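Local coordinates for beta sliding clamp (Caulobacter crescentus, PDB 5WCE), which probably encircles DNA as a ring-shaped head-to-tail homodimer and tethers DNA polymerases and other proteins to it, giving them processivity, at residues 138-141 with 142-146; 145-148 with 149-153; 207-210 with 211-214; 215-218 with 219-222; 269-273 with 274-278. All coordinates share one frame; numbering follows the deposited sequence. Where two conformers were deposited one is given.

Contact 1: 138-141 with 142-146; sequences VDTN and ELIRL
Asp139 and Glu142 meet at the first turn of helix 140-148, their side chains passing at a slant with the two carboxylate planes 59° apart. With CG of Asp139 anti to its own backbone N (chi1 -179°), the carboxylate leans over the start of the helix. There OD1 of Asp139 accepts from Glu142 N at 3.0 Å in a nearly straight bond (168° at the hydrogen), using the anti lone pair, the one turned away from OD2. The same OD1 also rests 3.5 Å from CG of Glu142. The Glu142 chain then bends, leaving its OE2 4.8 Å from Asp139 OD1; the like charges probably disfavour each other slightly, whereas the helix start should favour a charged Asp139.

Val138 with Leu143 and Thr140 with Ile144 touch through carbon atoms. The first pair cross at about a right angle, with a light touch of 4.2 Å between Val138 CG1 and Leu143 CB. Thr140 turns its methyl to Ile144, CG2 to CD1 4.1 Å, while its OG1 bonds to Gly224 O. Ile144 CG1 lies 3.4 Å from Thr140 O.

Two backbone bonds run beneath: Thr140 O accepts from Ile144 N, and Asp139 O from Leu143 N at 2.9 Å. Leu143 and Ile144 both lean on Met220 of helix 210-220. This is an aspartate N-cap at a strand-to-helix junction, opening the first helix of the central domain.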
loop_
_atom_site.group_PDB
_atom_site.type_symbol
_atom_site.label_atom_id
_atom_site.label_comp_id
_atom_site.label_asym_id
_atom_site.label_seq_id
_atom_site.Cartn_x
_atom_site.Cartn_y
_atom_site.Cartn_z
ATOM N N VAL A 138 -26.809 21.229 -2.338
ATOM C CA VAL A 138 -27.020 19.806 -2.434
ATOM C C VAL A 138 -26.639 19.167 -1.132
ATOM O O VAL A 138 -25.519 19.341 -0.642
ATOM C CB VAL A 138 -26.222 19.147 -3.596
ATOM C CG1 VAL A 138 -26.634 17.699 -3.761
ATOM C CG2 VAL A 138 -26.435 19.939 -4.888
ATOM N N ASP A 139 -27.556 18.381 -0.577
ATOM C CA ASP A 139 -27.208 17.604 0.604
ATOM C C ASP A 139 -25.932 16.772 0.390
ATOM O O ASP A 139 -25.808 16.015 -0.596
ATOM C CB ASP A 139 -28.397 16.704 1.005
ATOM C CG ASP A 139 -28.096 15.922 2.224
ATOM O OD1 ASP A 139 -27.407 14.876 2.175
ATOM O OD2 ASP A 139 -28.502 16.388 3.276
ATOM N N THR A 140 -24.994 16.883 1.313
ATOM C CA THR A 140 -23.669 16.326 1.139
ATOM C C THR A 140 -23.665 14.809 1.081
ATOM O O THR A 140 -22.949 14.204 0.281
ATOM C CB THR A 140 -22.714 16.793 2.273
ATOM O OG1 THR A 140 -22.584 18.232 2.247
ATOM C CG2 THR A 140 -21.357 16.192 2.120
ATOM N N ASN A 141 -24.417 14.207 1.986
ATOM C CA ASN A 141 -24.543 12.740 2.008
ATOM C C ASN A 141 -25.193 12.212 0.728
ATOM O O ASN A 141 -24.745 11.214 0.200
ATOM C CB ASN A 141 -25.305 12.297 3.256
ATOM C CG ASN A 141 -24.445 12.399 4.534
ATOM O OD1 ASN A 141 -23.196 12.279 4.527
ATOM N ND2 ASN A 141 -25.124 12.576 5.630
ATOM N N GLU A 142 -26.214 12.915 0.233
ATOM C CA GLU A 142 -26.812 12.649 -1.065
ATOM C C GLU A 142 -25.786 12.699 -2.205
ATOM O O GLU A 142 -25.757 11.770 -3.051
ATOM C CB GLU A 142 -27.984 13.561 -1.333
ATOM C CG GLU A 142 -29.205 13.323 -0.437
ATOM C CD GLU A 142 -29.775 11.927 -0.645
ATOM O OE1 GLU A 142 -30.399 11.710 -1.672
ATOM O OE2 GLU A 142 -29.575 11.064 0.214
ATOM N N LEU A 143 -24.936 13.746 -2.223
ATOM C CA LEU A 143 -23.938 13.857 -3.273
ATOM C C LEU A 143 -22.917 12.736 -3.176
ATOM O O LEU A 143 -22.483 12.153 -4.202
ATOM C CB LEU A 143 -23.300 15.256 -3.245
ATOM C CG LEU A 143 -22.475 15.696 -4.430
ATOM C CD1 LEU A 143 -23.301 15.530 -5.695
ATOM C CD2 LEU A 143 -22.073 17.180 -4.207
ATOM N N ILE A 144 -22.554 12.407 -1.933
ATOM C CA ILE A 144 -21.616 11.325 -1.670
ATOM C C ILE A 144 -22.209 10.009 -2.238
ATOM O O ILE A 144 -21.499 9.283 -2.880
ATOM C CB ILE A 144 -21.237 11.192 -0.170
ATOM C CG1 ILE A 144 -20.209 12.269 0.209
ATOM C CG2 ILE A 144 -20.646 9.788 0.138
ATOM C CD1 ILE A 144 -19.927 12.349 1.721
ATOM N N ARG A 145 -23.482 9.776 -2.009
ATOM C CA ARG A 145 -24.153 8.560 -2.513
ATOM C C ARG A 145 -24.119 8.557 -4.058
ATOM O O ARG A 145 -23.755 7.552 -4.654
ATOM C CB ARG A 145 -25.563 8.442 -1.982
ATOM C CG ARG A 145 -26.382 7.305 -2.579
ATOM C CD ARG A 145 -27.793 7.256 -2.038
ATOM N NE ARG A 145 -28.670 6.446 -2.910
ATOM C CZ ARG A 145 -29.238 6.893 -4.030
ATOM N NH1 ARG A 145 -29.004 8.138 -4.500
ATOM N NH2 ARG A 145 -30.005 6.080 -4.759
ATOM N N LEU A 146 -24.451 9.677 -4.696
ATOM C CA LEU A 146 -24.394 9.737 -6.156
ATOM C C LEU A 146 -23.075 9.307 -6.709
ATOM O O LEU A 146 -23.019 8.549 -7.709
ATOM C CB LEU A 146 -24.800 11.118 -6.711
ATOM C CG LEU A 146 -26.232 11.620 -6.546
ATOM C CD1 LEU A 146 -26.408 12.948 -7.273
ATOM C CD2 LEU A 146 -27.301 10.625 -7.010
#

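Contact 2: 145-148 with 149-153; sequences RLID and KTRFA
Arg151 folds back over Ile147 just beyond the end of helix 140-148. Its CB lies 3.4 Å from Ile147 O, and CG follows past the same oxygen. Holding CG between its backbone N and carbonyl carbon (chi1 78°) keeps the chain over the helix end, where CD of Arg151 meets Ile147 CG2 at 3.7 Å. The chain bends at chi3, and the guanidinium then turns its edge to a water that lies in its plane, 2.9 Å from NH1 of Arg151. That water approaches Asp148 OD1 at a doubtfully short distance; OD1 itself is paired with Arg217 NE. At the tip, NH2 of Arg151 packs on Ala214 CB at 3.4 Å.

In the backbone under this side chain Ile147 O accepts two bonds: from Arg151 N at 2.9 Å, nearly in line with the carbonyl, and from Thr150 N at 3.0 Å, well above the carbonyl plane. Thr150 OG1 donates to Leu146 O at 2.8 Å, in the carbonyl plane, which satisfies one of the last carbonyls of the helix. Arg145 and Lys149 touch through their CG atoms, 3.8 Å apart.

The helix end is set between helix 210-220, where Ile147 meets Ile213 and Met220, and strands 188-195 and 370-374, which take Lys149 and Phe152.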
loop_
_atom_site.group_PDB
_atom_site.type_symbol
_atom_site.label_atom_id
_atom_site.label_comp_id
_atom_site.label_asym_id
_atom_site.label_seq_id
_atom_site.Cartn_x
_atom_site.Cartn_y
_atom_site.Cartn_z
ATOM N N ARG A 145 -23.482 9.776 -2.009
ATOM C CA ARG A 145 -24.153 8.560 -2.513
ATOM C C ARG A 145 -24.119 8.557 -4.058
ATOM O O ARG A 145 -23.755 7.552 -4.654
ATOM C CB ARG A 145 -25.563 8.442 -1.982
ATOM C CG ARG A 145 -26.382 7.305 -2.579
ATOM C CD ARG A 145 -27.793 7.256 -2.038
ATOM N NE ARG A 145 -28.670 6.446 -2.910
ATOM C CZ ARG A 145 -29.238 6.893 -4.030
ATOM N NH1 ARG A 145 -29.004 8.138 -4.500
ATOM N NH2 ARG A 145 -30.005 6.080 -4.759
ATOM N N LEU A 146 -24.451 9.677 -4.696
ATOM C CA LEU A 146 -24.394 9.737 -6.156
ATOM C C LEU A 146 -23.075 9.307 -6.709
ATOM O O LEU A 146 -23.019 8.549 -7.709
ATOM C CB LEU A 146 -24.800 11.118 -6.711
ATOM C CG LEU A 146 -26.232 11.620 -6.546
ATOM C CD1 LEU A 146 -26.408 12.948 -7.273
ATOM C CD2 LEU A 146 -27.301 10.625 -7.010
ATOM N N ILE A 147 -21.992 9.782 -6.078
ATOM C CA ILE A 147 -20.671 9.463 -6.511
ATOM C C ILE A 147 -20.272 8.013 -6.165
ATOM O O ILE A 147 -19.816 7.246 -7.043
ATOM C CB ILE A 147 -19.620 10.486 -5.961
ATOM C CG1 ILE A 147 -19.856 11.846 -6.604
ATOM C CG2 ILE A 147 -18.212 10.017 -6.227
ATOM C CD1 ILE A 147 -19.150 13.001 -5.877
ATOM N N ASP A 148 -20.437 7.640 -4.900
ATOM C CA ASP A 148 -19.977 6.306 -4.469
ATOM C C ASP A 148 -20.722 5.137 -5.170
ATOM O O ASP A 148 -20.123 4.094 -5.431
ATOM C CB ASP A 148 -20.046 6.147 -2.962
ATOM C CG ASP A 148 -18.954 6.967 -2.206
ATOM O OD1 ASP A 148 -18.114 7.615 -2.875
ATOM O OD2 ASP A 148 -19.016 6.985 -0.948
ATOM N N LYS A 149 -21.984 5.334 -5.487
ATOM C CA LYS A 149 -22.769 4.355 -6.259
ATOM C C LYS A 149 -22.354 4.182 -7.711
ATOM O O LYS A 149 -22.733 3.196 -8.329
ATOM C CB LYS A 149 -24.251 4.685 -6.196
ATOM C CG LYS A 149 -24.878 4.662 -4.811
ATOM C CD LYS A 149 -25.155 3.244 -4.334
ATOM C CE LYS A 149 -25.988 3.274 -3.078
ATOM N NZ LYS A 149 -25.997 1.927 -2.453
ATOM N N THR A 150 -21.608 5.132 -8.295
ATOM C CA THR A 150 -21.337 5.120 -9.741
ATOM C C THR A 150 -19.877 5.222 -10.175
ATOM O O THR A 150 -19.548 4.825 -11.271
ATOM C CB THR A 150 -22.071 6.278 -10.431
ATOM O OG1 THR A 150 -21.619 7.528 -9.868
ATOM C CG2 THR A 150 -23.571 6.130 -10.241
ATOM N N ARG A 151 -18.983 5.756 -9.347
ATOM C CA ARG A 151 -17.703 6.230 -9.912
ATOM C C ARG A 151 -16.777 5.081 -10.335
ATOM O O ARG A 151 -15.971 5.237 -11.228
ATOM C CB ARG A 151 -16.995 7.167 -8.940
ATOM C CG ARG A 151 -16.309 6.503 -7.821
ATOM C CD ARG A 151 -15.678 7.434 -6.813
ATOM N NE ARG A 151 -14.354 7.829 -7.175
ATOM C CZ ARG A 151 -13.380 8.144 -6.303
ATOM N NH1 ARG A 151 -13.572 8.117 -4.975
ATOM N NH2 ARG A 151 -12.206 8.474 -6.784
ATOM N N PHE A 152 -16.987 3.904 -9.748
ATOM C CA PHE A 152 -16.240 2.701 -10.120
ATOM C C PHE A 152 -16.404 2.374 -11.592
ATOM O O PHE A 152 -15.520 1.781 -12.184
ATOM C CB PHE A 152 -16.665 1.504 -9.239
ATOM C CG PHE A 152 -18.011 0.917 -9.627
ATOM C CD1 PHE A 152 -19.195 1.418 -9.095
ATOM C CD2 PHE A 152 -18.095 -0.089 -10.591
ATOM C CE1 PHE A 152 -20.442 0.920 -9.487
ATOM C CE2 PHE A 152 -19.335 -0.596 -10.980
ATOM C CZ PHE A 152 -20.491 -0.117 -10.415
ATOM N N ALA A 153 -17.516 2.784 -12.222
ATOM C CA ALA A 153 -17.744 2.470 -13.609
ATOM C C ALA A 153 -17.186 3.488 -14.609
ATOM O O ALA A 153 -17.322 3.291 -15.827
ATOM C CB ALA A 153 -19.220 2.310 -13.853
HETATM O O HOH W 1 -17.789 3.697 -6.860
HETATM O O HOH W 2 -15.897 6.984 -3.693
#

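Contact 3: 207-210 with 211-214; sequences IVPR and KTIA
A strand-to-helix junction with a proline at the N-cap joins strand 206-209 to helix 210-220, and Pro209 and Thr212 meet across it. The two side chains lie alongside each other and point the same way, so that the Pro209 ring runs along Thr212 OG1, with CB 3.6 Å from it. The hydroxyl, placed anti to the carbonyl carbon of Thr212 (chi1 -58°), is bonded to Ser247 OG of strand 243-248. The methyl branch of Thr212 goes to Val208: Thr212 CG2 is 3.6 Å from Val208 CG1. That one methyl of Val208 also receives Ile213 CD1 at 3.7 Å, and both helix side chains cross Val208 at about a right angle.

Backbone bonds start the helix: Ile213 N donates to Pro209 O at 3.0 Å in a nearly straight bond (166° at the hydrogen), and Ala214 N to Arg210 O at 3.1 Å. Pro209 has no side-chain acceptor, so this cap lacks the side-chain bond; the carbonyl bond is the ordinary first one of the helix.

The charged side chains reach other parts of the chain. Arg210 binds the carbonyls of Ser155 and Glu157, and the extended Lys211 pairs with Glu29 and Asp55. Val208 touches Val168 of the adjoining strand 165-173, Ile213 packs on Leu166 of that strand, and Thr212 packs on strands 58-65 and 243-248.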
loop_
_atom_site.group_PDB
_atom_site.type_symbol
_atom_site.label_atom_id
_atom_site.label_comp_id
_atom_site.label_asym_id
_atom_site.label_seq_id
_atom_site.Cartn_x
_atom_site.Cartn_y
_atom_site.Cartn_z
ATOM N N ILE A 207 -20.428 16.424 -18.266
ATOM C CA ILE A 207 -19.574 15.280 -18.025
ATOM C C ILE A 207 -18.452 15.791 -17.149
ATOM O O ILE A 207 -17.594 16.534 -17.619
ATOM C CB ILE A 207 -19.037 14.644 -19.318
ATOM C CG1 ILE A 207 -20.153 14.330 -20.274
ATOM C CG2 ILE A 207 -18.223 13.399 -18.962
ATOM C CD1 ILE A 207 -19.692 14.097 -21.732
ATOM N N VAL A 208 -18.499 15.407 -15.875
ATOM C CA VAL A 208 -17.525 15.857 -14.875
ATOM C C VAL A 208 -16.314 14.903 -14.937
ATOM O O VAL A 208 -16.469 13.691 -14.732
ATOM C CB VAL A 208 -18.122 15.918 -13.464
ATOM C CG1 VAL A 208 -17.107 16.560 -12.513
ATOM C CG2 VAL A 208 -19.473 16.634 -13.449
ATOM N N PRO A 209 -15.100 15.444 -15.210
ATOM C CA PRO A 209 -13.921 14.563 -15.333
ATOM C C PRO A 209 -13.672 13.648 -14.136
ATOM O O PRO A 209 -13.932 14.014 -12.980
ATOM C CB PRO A 209 -12.749 15.559 -15.509
ATOM C CG PRO A 209 -13.386 16.745 -16.137
ATOM C CD PRO A 209 -14.753 16.855 -15.473
ATOM N N ARG A 210 -13.146 12.461 -14.436
ATOM C CA ARG A 210 -12.846 11.473 -13.420
ATOM C C ARG A 210 -12.063 12.046 -12.268
ATOM O O ARG A 210 -12.435 11.852 -11.109
ATOM C CB ARG A 210 -12.125 10.256 -14.045
ATOM C CG ARG A 210 -11.775 9.153 -13.061
ATOM C CD ARG A 210 -10.913 8.063 -13.696
ATOM N NE ARG A 210 -9.643 8.598 -14.220
ATOM C CZ ARG A 210 -9.324 8.846 -15.502
ATOM N NH1 ARG A 210 -10.132 8.579 -16.538
ATOM N NH2 ARG A 210 -8.104 9.373 -15.763
ATOM N N LYS A 211 -10.974 12.745 -12.564
ATOM C CA LYS A 211 -10.149 13.294 -11.495
ATOM C C LYS A 211 -10.912 14.333 -10.677
ATOM O O LYS A 211 -10.744 14.445 -9.464
ATOM C CB LYS A 211 -8.822 13.843 -12.046
ATOM C CG LYS A 211 -7.949 14.461 -10.942
ATOM C CD LYS A 211 -6.604 14.977 -11.445
ATOM C CE LYS A 211 -5.865 15.744 -10.358
ATOM N NZ LYS A 211 -4.611 16.334 -10.935
ATOM N N THR A 212 -11.743 15.131 -11.343
ATOM C CA THR A 212 -12.557 16.129 -10.641
ATOM C C THR A 212 -13.518 15.523 -9.634
ATOM O O THR A 212 -13.671 16.015 -8.530
ATOM C CB THR A 212 -13.360 16.978 -11.675
ATOM O OG1 THR A 212 -12.419 17.610 -12.603
ATOM C CG2 THR A 212 -14.244 18.015 -10.948
ATOM N N ILE A 213 -14.168 14.433 -10.043
ATOM C CA ILE A 213 -15.034 13.659 -9.134
ATOM C C ILE A 213 -14.224 13.167 -7.930
ATOM O O ILE A 213 -14.688 13.263 -6.818
ATOM C CB ILE A 213 -15.738 12.511 -9.897
ATOM C CG1 ILE A 213 -16.784 13.094 -10.843
ATOM C CG2 ILE A 213 -16.303 11.465 -8.933
ATOM C CD1 ILE A 213 -17.926 13.833 -10.169
ATOM N N ALA A 214 -13.020 12.681 -8.165
ATOM C CA ALA A 214 -12.202 12.120 -7.121
ATOM C C ALA A 214 -11.840 13.198 -6.097
ATOM O O ALA A 214 -11.991 13.001 -4.890
ATOM C CB ALA A 214 -10.955 11.487 -7.697
#

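Contact 4: 215-218 with 219-222; sequences EARR and LMES
Ala216 and Met220 pack one turn apart near the C-terminal end of helix 210-220, an amphipathic helix of the central domain. This is the tight side. Met220 N donates to Ala216 O at 2.8 Å, and the side chain curls back over the same carbonyl: Met220 CG lies 3.3 Å from Ala216 O. A turn about chi3 then brings CE of Met220 to 3.9 Å from Ala216 CB. Leu219, bonded through its N to Glu215 O, sets its CG against that carbonyl as well. Phe238 and Phe240 of strand 235-240 lie against this face, and Ile147 of helix 140-148 meets Met220.

Arg218, Glu221 and Ser222 make the solvent side, and the loose pair there is Arg217 with Glu221, the guanidinium and carboxylate planes perpendicular and the carboxyl carbon at the guanidinium edge. NH1 of Arg217 sits between OE1 and OE2 of Glu221, 3.4 Å from each, in a salt bridge whose two hydrogen bonds are both weak; a second deposited conformer of Glu221 makes it less certain. The firmer partner of Arg217 is Asp148, bonded through NE. On another flank Arg218 turns back to a firm bridge with the buried Glu215, its NH2 donating to Glu215 OE2 at 2.9 Å and nearly straight (175°), on the syn side. Further on, Arg218 O accepts from Glu221 N at 3.0 Å and from a water that sits 2.8 Å from Arg218 O and 3.1 Å from Ser222 OG.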
loop_
_atom_site.group_PDB
_atom_site.type_symbol
_atom_site.label_atom_id
_atom_site.label_comp_id
_atom_site.label_asym_id
_atom_site.label_seq_id
_atom_site.Cartn_x
_atom_site.Cartn_y
_atom_site.Cartn_z
ATOM N N GLU A 215 -11.427 14.360 -6.603
ATOM C CA GLU A 215 -11.019 15.457 -5.754
ATOM C C GLU A 215 -12.214 16.049 -5.038
ATOM O O GLU A 215 -12.122 16.343 -3.839
ATOM C CB GLU A 215 -10.249 16.518 -6.563
ATOM C CG GLU A 215 -8.904 16.021 -7.082
ATOM C CD GLU A 215 -8.029 15.520 -5.948
ATOM O OE1 GLU A 215 -7.895 16.293 -5.002
ATOM O OE2 GLU A 215 -7.567 14.345 -5.964
ATOM N N ALA A 216 -13.350 16.210 -5.740
ATOM C CA ALA A 216 -14.584 16.632 -5.064
ATOM C C ALA A 216 -15.029 15.688 -3.952
ATOM O O ALA A 216 -15.430 16.120 -2.853
ATOM C CB ALA A 216 -15.752 16.851 -6.077
ATOM N N ARG A 217 -14.954 14.396 -4.241
ATOM C CA ARG A 217 -15.347 13.395 -3.281
ATOM C C ARG A 217 -14.434 13.456 -2.041
ATOM O O ARG A 217 -14.922 13.335 -0.930
ATOM C CB ARG A 217 -15.276 11.993 -3.942
ATOM C CG ARG A 217 -15.650 10.831 -3.005
ATOM C CD ARG A 217 -17.056 10.971 -2.444
ATOM N NE ARG A 217 -17.300 9.882 -1.531
ATOM C CZ ARG A 217 -17.012 9.863 -0.235
ATOM N NH1 ARG A 217 -16.438 10.899 0.336
ATOM N NH2 ARG A 217 -17.319 8.795 0.506
ATOM N N ARG A 218 -13.135 13.665 -2.240
ATOM C CA ARG A 218 -12.188 13.848 -1.106
ATOM C C ARG A 218 -12.576 15.033 -0.219
ATOM O O ARG A 218 -12.714 14.915 0.987
ATOM C CB ARG A 218 -10.762 13.993 -1.653
ATOM C CG ARG A 218 -9.690 13.872 -0.597
ATOM C CD ARG A 218 -8.271 14.206 -1.075
ATOM N NE ARG A 218 -7.977 13.710 -2.425
ATOM C CZ ARG A 218 -7.597 12.466 -2.779
ATOM N NH1 ARG A 218 -7.414 11.472 -1.893
ATOM N NH2 ARG A 218 -7.383 12.219 -4.063
ATOM N N LEU A 219 -12.831 16.176 -0.857
ATOM C CA LEU A 219 -13.273 17.361 -0.127
ATOM C C LEU A 219 -14.607 17.202 0.578
ATOM O O LEU A 219 -14.851 17.796 1.664
ATOM C CB LEU A 219 -13.299 18.580 -1.067
ATOM C CG LEU A 219 -11.901 19.028 -1.535
ATOM C CD1 LEU A 219 -11.930 20.022 -2.698
ATOM C CD2 LEU A 219 -11.065 19.652 -0.411
ATOM N N MET A 220 -15.511 16.421 -0.026
ATOM C CA MET A 220 -16.753 16.065 0.646
ATOM C C MET A 220 -16.563 15.368 1.975
ATOM O O MET A 220 -17.444 15.485 2.800
ATOM C CB MET A 220 -17.611 15.165 -0.235
ATOM C CG MET A 220 -18.346 15.965 -1.253
ATOM S SD MET A 220 -19.199 14.912 -2.424
ATOM C CE MET A 220 -18.813 15.817 -3.920
ATOM N N GLU A 221 -15.442 14.662 2.185
ATOM C CA GLU A 221 -15.230 13.984 3.468
ATOM C C GLU A 221 -15.157 14.985 4.639
ATOM O O GLU A 221 -15.550 14.633 5.740
ATOM C CB GLU A 221 -14.061 12.999 3.464
ATOM C CG GLU A 221 -14.353 11.763 4.328
ATOM C CD GLU A 221 -15.289 10.752 3.662
ATOM O OE1 GLU A 221 -14.791 9.778 3.078
ATOM O OE2 GLU A 221 -16.522 10.920 3.692
ATOM N N SER A 222 -14.713 16.224 4.392
ATOM C CA SER A 222 -14.593 17.278 5.426
ATOM C C SER A 222 -15.677 18.367 5.331
ATOM O O SER A 222 -15.585 19.372 6.055
ATOM C CB SER A 222 -13.238 17.979 5.279
ATOM O OG SER A 222 -12.109 17.106 5.242
HETATM O O HOH W 3 -10.885 16.347 2.527
#

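Contact 5: 269-273 with 274-278; sequences LTLDN and DLFAK
Leu271 and Phe276 form the apolar part of this junction between strand 267-272 and helix 273-284, whose short segments run at 82° to each other. Leu271 CD2 lies over one face of the Phe276 ring, 3.7 Å from its centroid and 15° off the normal, a CH-pi contact. Its sister methyl, Leu271 CD1, touches Phe276 CB at 3.7 Å. A chi1 of 57° tucks CG of Leu271 over its own backbone and brings CD2 over the ring and CD1 against CB. Beyond this pair, Phe276 packs on Leu337 and Cys341 of helix 334-343 and on Ile303 and Leu305 of strand 302-308.

Hydrogen bonds begin the helix. Asp272 is the N-cap, and its OD1 accepts from Leu275 N at 3.1 Å; the bond is straight at the hydrogen but reaches the oxygen from above the carboxylate plane. A water bridges the same OD1, at 2.7 Å, to Asp274 N, at 3.0 Å. Phe276 N donates to Asp272 O at 2.9 Å, and Ala277 N to Asn273 O.

One salt bridge runs along the outer face: Lys278 NZ meets the syn lone pair of Asp274 OD2 at 2.8 Å.

The buried Asn273 amide is satisfied through ND2 by Cys341 O, while the charged groups lie at the exposed start of the helix. Two donors, a backbone N-H and a water, grip Asp272 OD1 there, which would probably favour its ionised form, while the Leu271-Phe276 pair joins the strand to the domain interior.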
loop_
_atom_site.group_PDB
_atom_site.type_symbol
_atom_site.label_atom_id
_atom_site.label_comp_id
_atom_site.label_asym_id
_atom_site.label_seq_id
_atom_site.Cartn_x
_atom_site.Cartn_y
_atom_site.Cartn_z
ATOM N N LEU A 269 -34.512 -12.949 -11.815
ATOM C CA LEU A 269 -33.922 -13.841 -10.858
ATOM C C LEU A 269 -33.512 -13.028 -9.614
ATOM O O LEU A 269 -32.937 -11.970 -9.750
ATOM C CB LEU A 269 -32.702 -14.424 -11.591
ATOM C CG LEU A 269 -31.705 -15.349 -10.982
ATOM C CD1 LEU A 269 -31.024 -16.083 -12.140
ATOM C CD2 LEU A 269 -30.739 -14.611 -10.033
ATOM N N THR A 270 -33.775 -13.547 -8.440
ATOM C CA THR A 270 -33.344 -12.934 -7.187
ATOM C C THR A 270 -32.430 -13.888 -6.434
ATOM O O THR A 270 -32.613 -15.136 -6.432
ATOM C CB THR A 270 -34.540 -12.535 -6.299
ATOM O OG1 THR A 270 -35.419 -11.668 -7.030
ATOM C CG2 THR A 270 -34.067 -11.726 -5.114
ATOM N N LEU A 271 -31.422 -13.316 -5.788
ATOM C CA LEU A 271 -30.473 -14.132 -5.077
ATOM C C LEU A 271 -29.941 -13.437 -3.811
ATOM O O LEU A 271 -30.078 -12.194 -3.621
ATOM C CB LEU A 271 -29.372 -14.571 -6.030
ATOM C CG LEU A 271 -28.542 -13.510 -6.795
ATOM C CD1 LEU A 271 -27.632 -12.690 -5.849
ATOM C CD2 LEU A 271 -27.689 -14.147 -7.872
ATOM N N ASP A 272 -29.321 -14.255 -2.975
ATOM C CA ASP A 272 -28.579 -13.801 -1.800
ATOM C C ASP A 272 -27.255 -13.212 -2.274
ATOM O O ASP A 272 -26.340 -13.936 -2.688
ATOM C CB ASP A 272 -28.368 -14.982 -0.836
ATOM C CG ASP A 272 -27.625 -14.612 0.405
ATOM O OD1 ASP A 272 -26.732 -13.795 0.425
ATOM O OD2 ASP A 272 -27.877 -15.258 1.415
ATOM N N ASN A 273 -27.151 -11.884 -2.203
ATOM C CA ASN A 273 -26.053 -11.146 -2.808
ATOM C C ASN A 273 -24.726 -11.475 -2.174
ATOM O O ASN A 273 -23.715 -11.617 -2.874
ATOM C CB ASN A 273 -26.306 -9.652 -2.707
ATOM C CG ASN A 273 -25.247 -8.820 -3.393
ATOM O OD1 ASN A 273 -25.152 -8.848 -4.624
ATOM N ND2 ASN A 273 -24.465 -8.032 -2.607
ATOM N N ASP A 274 -24.697 -11.552 -0.846
ATOM C CA ASP A 274 -23.438 -11.876 -0.157
ATOM C C ASP A 274 -22.971 -13.294 -0.510
ATOM O O ASP A 274 -21.818 -13.471 -0.847
ATOM C CB ASP A 274 -23.563 -11.735 1.353
ATOM C CG ASP A 274 -22.193 -11.919 2.059
ATOM O OD1 ASP A 274 -21.222 -11.213 1.715
ATOM O OD2 ASP A 274 -22.087 -12.804 2.897
ATOM N N LEU A 275 -23.851 -14.279 -0.464
ATOM C CA LEU A 275 -23.453 -15.649 -0.776
ATOM C C LEU A 275 -22.978 -15.726 -2.242
ATOM O O LEU A 275 -21.951 -16.317 -2.552
ATOM C CB LEU A 275 -24.553 -16.646 -0.500
ATOM C CG LEU A 275 -24.258 -18.059 -1.035
ATOM C CD1 LEU A 275 -22.960 -18.647 -0.432
ATOM C CD2 LEU A 275 -25.457 -18.962 -0.849
ATOM N N PHE A 276 -23.694 -15.061 -3.134
ATOM C CA PHE A 276 -23.355 -15.120 -4.555
ATOM C C PHE A 276 -22.006 -14.469 -4.825
ATOM O O PHE A 276 -21.186 -15.032 -5.516
ATOM C CB PHE A 276 -24.477 -14.478 -5.408
ATOM C CG PHE A 276 -24.201 -14.483 -6.878
ATOM C CD1 PHE A 276 -24.339 -15.639 -7.611
ATOM C CD2 PHE A 276 -23.879 -13.311 -7.537
ATOM C CE1 PHE A 276 -24.123 -15.632 -8.985
ATOM C CE2 PHE A 276 -23.715 -13.292 -8.906
ATOM C CZ PHE A 276 -23.796 -14.476 -9.624
ATOM N N ALA A 277 -21.791 -13.282 -4.267
ATOM C CA ALA A 277 -20.548 -12.585 -4.414
ATOM C C ALA A 277 -19.355 -13.442 -3.900
ATOM O O ALA A 277 -18.316 -13.515 -4.546
ATOM C CB ALA A 277 -20.600 -11.250 -3.682
ATOM N N LYS A 278 -19.541 -14.106 -2.758
ATOM C CA LYS A 278 -18.486 -14.968 -2.214
ATOM C C LYS A 278 -18.176 -16.108 -3.132
ATOM O O LYS A 278 -17.001 -16.449 -3.305
ATOM C CB LYS A 278 -18.815 -15.464 -0.799
ATOM C CG LYS A 278 -18.546 -14.370 0.211
ATOM C CD LYS A 278 -19.097 -14.745 1.566
ATOM C CE LYS A 278 -18.808 -13.633 2.556
ATOM N NZ LYS A 278 -19.645 -13.950 3.738
HETATM O O HOH W 4 -26.900 -11.206 1.151
#

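Overall arrangement
From the N terminus, contact 1 starts helix 140-148 off strand 136-139, and contact 2, sharing Arg145 and Leu146 with it, ends that helix. Contact 3 starts helix 210-220 off strand 206-209, and contact 4, adjoining it in sequence, continues along the same helix. All are local turns in series; none encloses another. In space the two helices pair: contacts 1 and 2 each touch contact 4, and contact 2 also touches contact 3. Contact 5 repeats the strand-to-helix turn in the C-terminal domain, its centre about 31 Å from that of contact 3, yet strands 206-209 and 267-272 are the outermost strands, within this chain, of one sheet.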